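Side-chain contacts in DUF7790 domain-containing protein (Leptospira interrogans serogroup Icterohaemorrhagiae serovar copenhageni, PDB 6ULO), which is of unknown function but has a Rossmann-like domain, and is probably membrane-attached through a transmembrane helix in the full-length protein: residues D115-W120 and K155-N160; L18-I23 and E188-P193; V134-S137 and V141-K144; S72-T77 and I220-N225. One frame throughout, in Å; residues are numbered along the deposited sequence. Where two conformers were deposited one is given.

Contact 4 sits about 2 Å from the centre of the chain, where helix 74-82 of the Rossmann-like domain meets a central strand, and two of the others join it directly. Glu73 OE2 of its 72-77 segment lies 2.6 Å from His157 NE2 of contact 1, a probable hydrogen bond, although the two centres are about 17 Å apart. On another side Leu76 packs on Ile191 of contact 2, at the edge strand of the same sheet. Contact 3 is the most peripheral, centred about 23 Å from the middle of the chain. It shares helix 139-166 with contact 1, their nearest atoms being about 7 Å apart. No active site has been assigned.

Contact 1: residues D115-W120 and K155-N160; sequences DFIRLW and KRHKTN
An aromatic cluster of Phe116, Trp120 and His157 lies in the interface between helix 113-120 and the long helix 139-166, which run roughly antiparallel here, with the local axes at 147° and 10.9 Å apart. His157 carries the whole contact, reaching across to three residues of the other helix. Its first torsion sets CG anti to the carbonyl carbon and sends the imidazole into the gap. There Ile117 covers one face: CD1 lies 3.6 Å from the ring centroid and only 12° off the normal, a clean CH-pi contact. Trp120 comes in at the rim instead, with CB 3.8 Å from His157 CE1. Phe116 meets the ring obliquely, CE2 standing 4.0 Å from His157 NE2, and the two planes are 54° apart.

Both imidazole nitrogens are occupied. A water at the ring edge lies 2.7 Å from His157 ND1 and donates to Ile117 O at 2.8 Å, so it ties the side chain of one helix to the backbone of the other. On the far nitrogen, NE2 is hydrogen-bonded to Glu73 OE2. Trp120 directs its own NE1 elsewhere, to Thr103 of helix 94-109. The partners at ND1 and NE2 hold the rotation of the imidazole and satisfy both nitrogens of this buried side chain, while the Ile117 methyl and the two aromatic residues pack against it.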
loop_
_atom_site.group_PDB
_atom_site.type_symbol
_atom_site.label_atom_id
_atom_site.label_comp_id
_atom_site.label_asym_id
_atom_site.label_seq_id
_atom_site.Cartn_x
_atom_site.Cartn_y
_atom_site.Cartn_z
ATOM N N ASP A 115 9.645 14.975 12.750
ATOM C CA ASP A 115 10.970 14.783 12.169
ATOM C C ASP A 115 10.867 14.122 10.797
ATOM O O ASP A 115 11.592 14.470 9.866
ATOM C CB ASP A 115 11.851 13.917 13.086
ATOM C CG ASP A 115 12.012 14.494 14.464
ATOM O OD1 ASP A 115 12.249 15.705 14.552
ATOM O OD2 ASP A 115 11.888 13.748 15.455
ATOM N N PHE A 116 9.952 13.165 10.657
ATOM C CA PHE A 116 9.749 12.518 9.374
ATOM C C PHE A 116 9.234 13.497 8.330
ATOM O O PHE A 116 9.737 13.548 7.203
ATOM C CB PHE A 116 8.766 11.372 9.567
ATOM C CG PHE A 116 8.318 10.725 8.279
ATOM C CD1 PHE A 116 9.138 9.830 7.588
ATOM C CD2 PHE A 116 7.056 11.008 7.758
ATOM C CE1 PHE A 116 8.698 9.234 6.410
ATOM C CE2 PHE A 116 6.616 10.431 6.573
ATOM C CZ PHE A 116 7.456 9.562 5.902
ATOM N N ILE A 117 8.187 14.254 8.683
ATOM C CA ILE A 117 7.661 15.259 7.770
ATOM C C ILE A 117 8.751 16.240 7.396
ATOM O O ILE A 117 8.873 16.633 6.231
ATOM C CB ILE A 117 6.425 15.951 8.374
ATOM C CG1 ILE A 117 5.329 14.910 8.641
ATOM C CG2 ILE A 117 5.932 17.098 7.466
ATOM C CD1 ILE A 117 4.751 14.238 7.377
ATOM N N ARG A 118 9.589 16.619 8.369
ATOM C CA ARG A 118 10.637 17.593 8.101
ATOM C C ARG A 118 11.667 17.072 7.095
ATOM O O ARG A 118 12.094 17.816 6.209
ATOM C CB ARG A 118 11.298 17.973 9.419
ATOM C CG ARG A 118 12.259 19.131 9.303
ATOM C CD ARG A 118 12.836 19.488 10.669
ATOM N NE ARG A 118 13.211 18.298 11.418
ATOM C CZ ARG A 118 14.373 17.664 11.285
ATOM N NH1 ARG A 118 15.267 18.090 10.399
ATOM N NH2 ARG A 118 14.629 16.594 12.030
ATOM N N LEU A 119 12.102 15.807 7.223
ATOM C CA LEU A 119 13.099 15.279 6.283
ATOM C C LEU A 119 12.576 15.285 4.855
ATOM O O LEU A 119 13.329 15.567 3.922
ATOM C CB LEU A 119 13.542 13.856 6.640
ATOM C CG LEU A 119 14.457 13.748 7.858
ATOM C CD1 LEU A 119 14.788 12.266 8.035
ATOM C CD2 LEU A 119 15.757 14.602 7.735
ATOM N N TRP A 120 11.291 14.958 4.656
ATOM C CA TRP A 120 10.731 15.038 3.309
ATOM C C TRP A 120 10.466 16.470 2.875
ATOM O O TRP A 120 10.313 16.721 1.670
ATOM C CB TRP A 120 9.424 14.240 3.216
ATOM C CG TRP A 120 9.598 12.804 2.748
ATOM C CD1 TRP A 120 9.216 11.652 3.399
ATOM C CD2 TRP A 120 10.145 12.386 1.490
ATOM N NE1 TRP A 120 9.498 10.549 2.611
ATOM C CE2 TRP A 120 10.076 10.975 1.448
ATOM C CE3 TRP A 120 10.681 13.072 0.399
ATOM C CZ2 TRP A 120 10.523 10.235 0.351
ATOM C CZ3 TRP A 120 11.136 12.332 -0.694
ATOM C CH2 TRP A 120 11.052 10.931 -0.705
ATOM N N LYS A 155 3.386 18.305 -0.872
ATOM C CA LYS A 155 2.008 18.732 -1.073
ATOM C C LYS A 155 1.049 17.726 -0.450
ATOM O O LYS A 155 0.071 18.114 0.206
ATOM C CB LYS A 155 1.761 18.928 -2.568
ATOM C CG LYS A 155 0.349 19.228 -2.966
ATOM C CD LYS A 155 0.311 19.509 -4.458
ATOM C CE LYS A 155 -1.087 19.767 -4.961
ATOM N NZ LYS A 155 -1.129 19.928 -6.448
ATOM N N ARG A 156 1.313 16.433 -0.646
ATOM C CA ARG A 156 0.451 15.413 -0.083
ATOM C C ARG A 156 0.499 15.388 1.439
ATOM O O ARG A 156 -0.538 15.192 2.088
ATOM C CB ARG A 156 0.833 14.068 -0.688
ATOM C CG ARG A 156 0.077 12.904 -0.109
ATOM C CD ARG A 156 -1.378 12.924 -0.555
ATOM N NE ARG A 156 -2.073 11.747 -0.076
ATOM C CZ ARG A 156 -3.381 11.530 -0.220
ATOM N NH1 ARG A 156 -4.159 12.431 -0.840
ATOM N NH2 ARG A 156 -3.915 10.431 0.317
ATOM N N HIS A 157 1.670 15.623 2.043
ATOM C CA HIS A 157 1.721 15.712 3.497
ATOM C C HIS A 157 0.845 16.853 4.011
ATOM O O HIS A 157 0.138 16.696 5.010
ATOM C CB HIS A 157 3.164 15.910 3.965
ATOM C CG HIS A 157 3.988 14.664 3.896
ATOM N ND1 HIS A 157 5.372 14.662 3.934
ATOM C CD2 HIS A 157 3.613 13.365 3.789
ATOM C CE1 HIS A 157 5.803 13.405 3.852
ATOM N NE2 HIS A 157 4.757 12.604 3.769
ATOM N N LYS A 158 0.874 18.012 3.346
ATOM C CA LYS A 158 0.069 19.144 3.806
ATOM C C LYS A 158 -1.416 18.866 3.644
ATOM O O LYS A 158 -2.216 19.239 4.504
ATOM C CB LYS A 158 0.479 20.412 3.071
ATOM C CG LYS A 158 1.936 20.751 3.325
ATOM C CD LYS A 158 2.441 21.867 2.424
ATOM C CE LYS A 158 3.966 22.001 2.553
ATOM N NZ LYS A 158 4.379 22.281 3.953
ATOM N N THR A 159 -1.795 18.188 2.553
ATOM C CA THR A 159 -3.174 17.765 2.358
ATOM C C THR A 159 -3.591 16.761 3.426
ATOM O O THR A 159 -4.703 16.853 3.958
ATOM C CB THR A 159 -3.308 17.173 0.962
ATOM O OG1 THR A 159 -3.188 18.251 0.031
ATOM C CG2 THR A 159 -4.646 16.465 0.793
ATOM N N ASN A 160 -2.726 15.772 3.735
ATOM C CA ASN A 160 -3.086 14.791 4.749
ATOM C C ASN A 160 -3.332 15.437 6.097
ATOM O O ASN A 160 -4.219 15.004 6.833
ATOM C CB ASN A 160 -2.011 13.698 4.876
ATOM C CG ASN A 160 -2.056 12.708 3.740
ATOM O OD1 ASN A 160 -2.997 12.668 2.969
ATOM N ND2 ASN A 160 -1.015 11.918 3.623
HETATM O O HOH W 1 7.128 16.706 4.078
#

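Contact 2: residues L18-I23 and E188-P193; sequences LNEGDI and EGKILP
Glu20 and Lys190 meet through a single salt bridge, with NZ of the lysine 2.8 Å from Glu20 OE1. The ammonium comes to that oxygen on its syn side but 33° out of the carboxylate plane, and Lys190 CE follows closely, 3.2 Å from the same OE1. Glu20 was modelled in two conformers, and the bond described belongs to one of them. A second carboxylate shares the ammonium: Lys190 NZ also donates to Glu188 OE1, again at 2.8 Å, this time from above the acid plane. The two acceptor oxygens, Glu20 OE1 and Glu188 OE1, remain 4.7 Å apart, and the lysine between them probably offsets their mutual repulsion.

The bridge joins helix 18-28 to the loop that leads into strand 191-195, an outermost strand of the Rossmann-like sheet. Helix 176-187 ends just before it in a Schellman motif, with Gly189 at positive phi, and this turn brings Glu188 and Lys190 to the same side. From there the lysine runs out fully extended, its chi2 to chi4 all near 180°. Phe86 of the adjacent strand, Val24 of helix 18-28 and Leu185 of helix 176-187 touch its side chain, while the Lys190 backbone is hydrogen-bonded to Ile87.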
loop_
_atom_site.group_PDB
_atom_site.type_symbol
_atom_site.label_atom_id
_atom_site.label_comp_id
_atom_site.label_asym_id
_atom_site.label_seq_id
_atom_site.Cartn_x
_atom_site.Cartn_y
_atom_site.Cartn_z
ATOM N N LEU A 18 15.137 -14.440 17.888
ATOM C CA LEU A 18 15.712 -15.134 16.743
ATOM C C LEU A 18 14.651 -15.439 15.689
ATOM O O LEU A 18 14.889 -15.264 14.482
ATOM C CB LEU A 18 16.397 -16.416 17.223
ATOM C CG LEU A 18 17.034 -17.293 16.156
ATOM C CD1 LEU A 18 18.142 -16.513 15.496
ATOM C CD2 LEU A 18 17.588 -18.526 16.833
ATOM N N ASN A 19 13.475 -15.894 16.125
ATOM C CA ASN A 19 12.405 -16.202 15.180
ATOM C C ASN A 19 12.001 -14.985 14.346
ATOM O O ASN A 19 11.816 -15.089 13.126
ATOM C CB ASN A 19 11.178 -16.768 15.885
ATOM C CG ASN A 19 10.091 -17.141 14.903
ATOM O OD1 ASN A 19 10.306 -17.954 14.008
ATOM N ND2 ASN A 19 8.922 -16.554 15.061
ATOM N N GLU A 20 11.870 -13.816 14.973
ATOM C CA GLU A 20 11.498 -12.653 14.184
ATOM C C GLU A 20 12.593 -12.271 13.199
ATOM O O GLU A 20 12.295 -11.903 12.059
ATOM C CB GLU A 20 11.073 -11.495 15.081
ATOM C CG GLU A 20 9.715 -11.761 15.696
ATOM C CD GLU A 20 8.978 -10.505 16.061
ATOM O OE1 GLU A 20 9.378 -9.419 15.604
ATOM O OE2 GLU A 20 8.004 -10.606 16.818
ATOM N N GLY A 21 13.864 -12.393 13.596
ATOM C CA GLY A 21 14.933 -12.124 12.653
ATOM C C GLY A 21 14.936 -13.098 11.489
ATOM O O GLY A 21 15.176 -12.709 10.339
ATOM N N ASP A 22 14.644 -14.373 11.763
ATOM C CA ASP A 22 14.569 -15.359 10.686
ATOM C C ASP A 22 13.394 -15.073 9.752
ATOM O O ASP A 22 13.516 -15.211 8.526
ATOM C CB ASP A 22 14.453 -16.764 11.285
ATOM C CG ASP A 22 15.733 -17.249 11.963
ATOM O OD1 ASP A 22 16.813 -16.664 11.732
ATOM O OD2 ASP A 22 15.626 -18.226 12.718
ATOM N N ILE A 23 12.248 -14.660 10.307
ATOM C CA ILE A 23 11.107 -14.307 9.463
ATOM C C ILE A 23 11.459 -13.129 8.570
ATOM O O ILE A 23 11.189 -13.149 7.361
ATOM C CB ILE A 23 9.867 -14.007 10.324
ATOM C CG1 ILE A 23 9.314 -15.260 10.988
ATOM C CG2 ILE A 23 8.768 -13.350 9.489
ATOM C CD1 ILE A 23 8.360 -14.927 12.119
ATOM N N GLU A 188 12.520 -2.520 12.545
ATOM C CA GLU A 188 12.626 -3.968 12.602
ATOM C C GLU A 188 12.805 -4.617 11.246
ATOM O O GLU A 188 12.910 -5.843 11.187
ATOM C CB GLU A 188 11.390 -4.527 13.331
ATOM C CG GLU A 188 11.438 -4.161 14.800
ATOM C CD GLU A 188 10.202 -4.515 15.602
ATOM O OE1 GLU A 188 9.132 -4.794 15.027
ATOM O OE2 GLU A 188 10.303 -4.452 16.854
ATOM N N GLY A 189 12.847 -3.851 10.160
ATOM C CA GLY A 189 12.999 -4.432 8.849
ATOM C C GLY A 189 11.728 -5.047 8.314
ATOM O O GLY A 189 11.765 -5.839 7.362
ATOM N N LYS A 190 10.582 -4.674 8.877
ATOM C CA LYS A 190 9.306 -5.281 8.546
ATOM C C LYS A 190 8.526 -4.524 7.504
ATOM O O LYS A 190 7.392 -4.927 7.219
ATOM C CB LYS A 190 8.476 -5.456 9.815
ATOM C CG LYS A 190 9.098 -6.394 10.847
ATOM C CD LYS A 190 8.274 -6.426 12.114
ATOM C CE LYS A 190 8.771 -7.484 13.066
ATOM N NZ LYS A 190 8.085 -7.316 14.385
ATOM N N ILE A 191 9.097 -3.476 6.922
ATOM C CA ILE A 191 8.494 -2.779 5.784
ATOM C C ILE A 191 9.434 -3.033 4.626
ATOM O O ILE A 191 10.606 -2.624 4.683
ATOM C CB ILE A 191 8.318 -1.267 6.025
ATOM C CG1 ILE A 191 7.654 -1.004 7.368
ATOM C CG2 ILE A 191 7.511 -0.687 4.862
ATOM C CD1 ILE A 191 7.432 0.489 7.666
ATOM N N LEU A 192 8.934 -3.723 3.604
ATOM C CA LEU A 192 9.783 -4.310 2.569
ATOM C C LEU A 192 9.324 -3.823 1.209
ATOM O O LEU A 192 8.323 -4.330 0.660
ATOM C CB LEU A 192 9.763 -5.837 2.622
ATOM C CG LEU A 192 10.215 -6.399 3.975
ATOM C CD1 LEU A 192 9.010 -6.941 4.714
ATOM C CD2 LEU A 192 11.230 -7.500 3.797
ATOM N N PRO A 193 10.046 -2.887 0.599
ATOM C CA PRO A 193 9.727 -2.491 -0.776
ATOM C C PRO A 193 10.275 -3.510 -1.747
ATOM O O PRO A 193 11.461 -3.836 -1.702
ATOM C CB PRO A 193 10.449 -1.156 -0.945
ATOM C CG PRO A 193 11.150 -0.870 0.328
ATOM C CD PRO A 193 11.164 -2.104 1.162
#

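Contact 3: residues V134-S137 and V141-K144; sequences VSFS and VYKK
Stacking carries this contact: the rings of Phe136 and Tyr142 lie face to face, centroids 3.9 Å apart and planes within 10° of parallel. The overlap is slightly slipped. Tyr142 CD2 sits over the middle of the phenylalanine ring, 3.6 Å above its plane, and Phe136 CE1 in turn lies over the middle of the tyrosine ring. The nearest carbons are Phe136 CD1 and Tyr142 CE2, 3.5 Å apart. The two side chains arrive about at right angles to each other, so the rings are laid crosswise. In both residues chi1 is close to -60°, which places CG beside the backbone N and turns each ring toward the other segment.

Apolar packing extends the stack on the tyrosine side, where Val141 CG1 touches the face turned away from Phe136, near its rim. Helix 94-109 lies against the pair, with Leu105 on Phe136 and Ile102 on Tyr142, and His98 meets the tyrosine ring edge to face.

A polar link runs alongside: Lys143 NZ is hydrogen-bonded to Gln133, near the end of helix 125-135. The stack thus spans the short connection of a helix-loop-helix, from the extended Phe136 just after helix 125-135 to the first turn of helix 139-166. Both helices belong to the long, mostly helical crossover between the neighbouring parallel strands 86-91 and 191-195 of the Rossmann-like sheet.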
loop_
_atom_site.group_PDB
_atom_site.type_symbol
_atom_site.label_atom_id
_atom_site.label_comp_id
_atom_site.label_asym_id
_atom_site.label_seq_id
_atom_site.Cartn_x
_atom_site.Cartn_y
_atom_site.Cartn_z
ATOM N N VAL A 134 25.130 9.091 3.098
ATOM C CA VAL A 134 25.888 8.152 3.925
ATOM C C VAL A 134 25.272 6.761 3.980
ATOM O O VAL A 134 25.897 5.852 4.546
ATOM C CB VAL A 134 26.120 8.674 5.360
ATOM C CG1 VAL A 134 26.916 9.963 5.334
ATOM C CG2 VAL A 134 24.825 8.817 6.137
ATOM N N SER A 135 24.072 6.557 3.419
ATOM C CA SER A 135 23.301 5.332 3.622
ATOM C C SER A 135 23.376 4.337 2.473
ATOM O O SER A 135 22.850 3.231 2.615
ATOM C CB SER A 135 21.834 5.681 3.922
ATOM O OG SER A 135 21.757 6.439 5.125
ATOM N N PHE A 136 24.023 4.687 1.369
ATOM C CA PHE A 136 24.076 3.840 0.179
ATOM C C PHE A 136 25.454 3.948 -0.440
ATOM O O PHE A 136 26.117 4.970 -0.312
ATOM C CB PHE A 136 23.057 4.313 -0.886
ATOM C CG PHE A 136 21.631 4.317 -0.402
ATOM C CD1 PHE A 136 20.851 3.174 -0.478
ATOM C CD2 PHE A 136 21.073 5.470 0.121
ATOM C CE1 PHE A 136 19.546 3.178 -0.034
ATOM C CE2 PHE A 136 19.770 5.484 0.575
ATOM C CZ PHE A 136 19.014 4.333 0.482
ATOM N N SER A 137 25.850 2.911 -1.185
ATOM C CA SER A 137 27.038 3.040 -2.028
ATOM C C SER A 137 26.740 3.803 -3.304
ATOM O O SER A 137 27.657 4.366 -3.904
ATOM C CB SER A 137 27.628 1.666 -2.391
ATOM O OG SER A 137 28.245 1.099 -1.259
ATOM N N VAL A 141 21.309 7.594 -6.927
ATOM C CA VAL A 141 20.056 6.992 -7.378
ATOM C C VAL A 141 18.921 7.524 -6.523
ATOM O O VAL A 141 17.843 7.909 -7.025
ATOM C CB VAL A 141 20.158 5.456 -7.292
ATOM C CG1 VAL A 141 18.811 4.798 -7.493
ATOM C CG2 VAL A 141 21.168 4.921 -8.336
ATOM N N TYR A 142 19.149 7.559 -5.206
ATOM C CA TYR A 142 18.126 7.946 -4.243
ATOM C C TYR A 142 18.013 9.453 -4.110
ATOM O O TYR A 142 16.905 9.957 -3.901
ATOM C CB TYR A 142 18.394 7.247 -2.899
ATOM C CG TYR A 142 18.423 5.747 -3.107
ATOM C CD1 TYR A 142 17.264 4.986 -3.050
ATOM C CD2 TYR A 142 19.636 5.094 -3.441
ATOM C CE1 TYR A 142 17.305 3.611 -3.317
ATOM C CE2 TYR A 142 19.677 3.760 -3.709
ATOM C CZ TYR A 142 18.534 3.015 -3.632
ATOM O OH TYR A 142 18.644 1.670 -3.913
ATOM N N LYS A 143 19.119 10.198 -4.257
ATOM C CA LYS A 143 19.019 11.654 -4.226
ATOM C C LYS A 143 18.185 12.162 -5.391
ATOM O O LYS A 143 17.390 13.096 -5.237
ATOM C CB LYS A 143 20.408 12.302 -4.237
ATOM C CG LYS A 143 21.204 12.033 -2.997
ATOM C CD LYS A 143 22.598 12.671 -3.096
ATOM C CE LYS A 143 22.908 13.540 -1.933
ATOM N NZ LYS A 143 24.266 14.140 -2.039
ATOM N N LYS A 144 18.345 11.554 -6.572
ATOM C CA LYS A 144 17.526 11.937 -7.713
ATOM C C LYS A 144 16.055 11.666 -7.430
ATOM O O LYS A 144 15.198 12.504 -7.709
ATOM C CB LYS A 144 17.966 11.160 -8.953
ATOM C CG LYS A 144 19.298 11.585 -9.567
ATOM C CD LYS A 144 19.569 10.718 -10.801
ATOM C CE LYS A 144 20.852 11.079 -11.472
ATOM N NZ LYS A 144 20.884 12.533 -11.677
#

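Contact 4: residues S72-T77 and I220-N225; sequences SEQNLT and IIYFSN
A buried polar contact, Gln74 and Asn75 against the ring of Tyr222, joins helix 74-82 to the neighbouring strand 218-222 at the middle of the Rossmann-like sheet. Helix 74-82 follows strand 66-69, and Tyr222 lies on the adjacent parallel strand 218-222. The strand order reverses between these two, and the crevice at such a switch point is where Rossmann-like proteins commonly bind a ligand, though none is established for this one.

Gln74 NE2 donates to Tyr222 OH at 2.9 Å, nearly straight at 170°, with the hydroxyl in the amide plane. That plane stands 79° from the phenol ring. To get there the glutamine takes a bent course: chi1 of 73° puts CG between the backbone N and the carbonyl carbon, and the chain turns again at chi2. Its other end is held too, since Ser72 N donates to Gln74 OE1 at 3.0 Å, which settles which way round the amide lies. Tyr222 OH has a further partner in Glu50, which also bonds Ser224 OG.

Asn75 presses its OD1 to within 3.1 Å of Tyr222 CD2, while the same oxygen is hydrogen-bonded to Tyr67. Its ND2 turns back to the loop, reaching Ser72 O at 3.0 Å and also Val70 O. Ser72 O is gripped twice, by Asn75 ND2 and Asn75 N from the same face of its plane. After Tyr222 the chain folds back over the tyrosine, setting Ser224 N 3.4 Å above the centre of the Tyr222 ring.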
loop_
_atom_site.group_PDB
_atom_site.type_symbol
_atom_site.label_atom_id
_atom_site.label_comp_id
_atom_site.label_asym_id
_atom_site.label_seq_id
_atom_site.Cartn_x
_atom_site.Cartn_y
_atom_site.Cartn_z
ATOM N N SER A 72 2.385 3.943 -2.296
ATOM C CA SER A 72 3.364 4.599 -1.441
ATOM C C SER A 72 2.882 4.779 -0.004
ATOM O O SER A 72 2.444 3.821 0.635
ATOM C CB SER A 72 3.752 5.912 -2.127
ATOM O OG SER A 72 4.221 5.599 -3.424
ATOM N N GLU A 73 2.942 6.021 0.523
ATOM C CA GLU A 73 2.693 6.235 1.948
ATOM C C GLU A 73 1.285 5.894 2.403
ATOM O O GLU A 73 1.085 5.621 3.600
ATOM C CB GLU A 73 3.013 7.689 2.373
ATOM C CG GLU A 73 4.510 7.957 2.409
ATOM C CD GLU A 73 4.716 9.444 2.506
ATOM O OE1 GLU A 73 4.722 10.108 1.436
ATOM O OE2 GLU A 73 4.818 9.959 3.633
ATOM N N GLN A 74 0.305 5.890 1.496
ATOM C CA GLN A 74 -1.049 5.549 1.926
ATOM C C GLN A 74 -1.112 4.138 2.497
ATOM O O GLN A 74 -1.977 3.829 3.322
ATOM C CB GLN A 74 -2.070 5.742 0.802
ATOM C CG GLN A 74 -2.027 4.701 -0.308
ATOM C CD GLN A 74 -1.100 5.037 -1.440
ATOM O OE1 GLN A 74 0.024 5.489 -1.240
ATOM N NE2 GLN A 74 -1.538 4.774 -2.670
ATOM N N ASN A 75 -0.193 3.255 2.074
ATOM C CA ASN A 75 -0.130 1.906 2.630
ATOM C C ASN A 75 0.244 1.920 4.100
ATOM O O ASN A 75 -0.207 1.058 4.860
ATOM C CB ASN A 75 0.896 1.097 1.854
ATOM C CG ASN A 75 0.419 0.838 0.435
ATOM O OD1 ASN A 75 -0.511 0.059 0.220
ATOM N ND2 ASN A 75 1.048 1.479 -0.536
ATOM N N LEU A 76 1.117 2.847 4.492
ATOM C CA LEU A 76 1.496 2.953 5.897
ATOM C C LEU A 76 0.313 3.443 6.726
ATOM O O LEU A 76 0.098 2.987 7.853
ATOM C CB LEU A 76 2.727 3.848 6.041
ATOM C CG LEU A 76 3.893 3.405 5.154
ATOM C CD1 LEU A 76 5.067 4.334 5.370
ATOM C CD2 LEU A 76 4.347 1.978 5.397
ATOM N N THR A 77 -0.489 4.368 6.173
ATOM C CA THR A 77 -1.709 4.772 6.860
ATOM C C THR A 77 -2.605 3.569 7.129
ATOM O O THR A 77 -3.063 3.360 8.270
ATOM C CB THR A 77 -2.437 5.813 6.025
ATOM O OG1 THR A 77 -1.598 6.969 5.972
ATOM C CG2 THR A 77 -3.792 6.192 6.626
ATOM N N ILE A 220 -4.498 -7.765 4.490
ATOM C CA ILE A 220 -4.989 -6.738 3.574
ATOM C C ILE A 220 -4.142 -6.780 2.317
ATOM O O ILE A 220 -2.907 -6.839 2.399
ATOM C CB ILE A 220 -4.873 -5.322 4.188
ATOM C CG1 ILE A 220 -5.790 -5.152 5.407
ATOM C CG2 ILE A 220 -5.207 -4.247 3.100
ATOM C CD1 ILE A 220 -5.636 -3.842 6.107
ATOM N N ILE A 221 -4.794 -6.721 1.155
ATOM C CA ILE A 221 -4.104 -6.406 -0.086
ATOM C C ILE A 221 -4.731 -5.151 -0.684
ATOM O O ILE A 221 -5.958 -5.081 -0.860
ATOM C CB ILE A 221 -4.027 -7.605 -1.059
ATOM C CG1 ILE A 221 -3.129 -7.252 -2.237
ATOM C CG2 ILE A 221 -5.417 -8.098 -1.503
ATOM C CD1 ILE A 221 -2.654 -8.464 -3.008
ATOM N N TYR A 222 -3.906 -4.133 -0.944
ATOM C CA TYR A 222 -4.366 -2.843 -1.450
ATOM C C TYR A 222 -3.938 -2.682 -2.903
ATOM O O TYR A 222 -2.746 -2.783 -3.225
ATOM C CB TYR A 222 -3.782 -1.719 -0.581
ATOM C CG TYR A 222 -3.913 -0.318 -1.188
ATOM C CD1 TYR A 222 -5.112 0.423 -1.086
ATOM C CD2 TYR A 222 -2.850 0.262 -1.859
ATOM C CE1 TYR A 222 -5.197 1.707 -1.625
ATOM C CE2 TYR A 222 -2.941 1.556 -2.379
ATOM C CZ TYR A 222 -4.120 2.263 -2.264
ATOM O OH TYR A 222 -4.186 3.511 -2.811
ATOM N N PHE A 223 -4.911 -2.439 -3.778
ATOM C CA PHE A 223 -4.689 -2.273 -5.208
ATOM C C PHE A 223 -4.803 -0.841 -5.691
ATOM O O PHE A 223 -4.651 -0.616 -6.883
ATOM C CB PHE A 223 -5.676 -3.107 -6.016
ATOM C CG PHE A 223 -5.548 -4.593 -5.792
ATOM C CD1 PHE A 223 -4.322 -5.249 -5.927
ATOM C CD2 PHE A 223 -6.674 -5.359 -5.455
ATOM C CE1 PHE A 223 -4.237 -6.645 -5.755
ATOM C CE2 PHE A 223 -6.583 -6.745 -5.288
ATOM C CZ PHE A 223 -5.376 -7.373 -5.439
ATOM N N SER A 224 -5.163 0.122 -4.830
ATOM C CA SER A 224 -5.532 1.446 -5.325
ATOM C C SER A 224 -6.580 1.261 -6.412
ATOM O O SER A 224 -7.425 0.380 -6.270
ATOM C CB SER A 224 -4.274 2.229 -5.736
ATOM O OG SER A 224 -4.616 3.552 -6.139
ATOM N N ASN A 225 -6.502 2.017 -7.504
ATOM C CA ASN A 225 -7.383 1.782 -8.643
ATOM C C ASN A 225 -6.657 1.066 -9.766
ATOM O O ASN A 225 -7.069 1.163 -10.932
ATOM C CB ASN A 225 -8.051 3.079 -9.141
ATOM C CG ASN A 225 -7.095 3.997 -9.856
ATOM O OD1 ASN A 225 -5.932 4.148 -9.413
ATOM N ND2 ASN A 225 -7.556 4.650 -10.930
#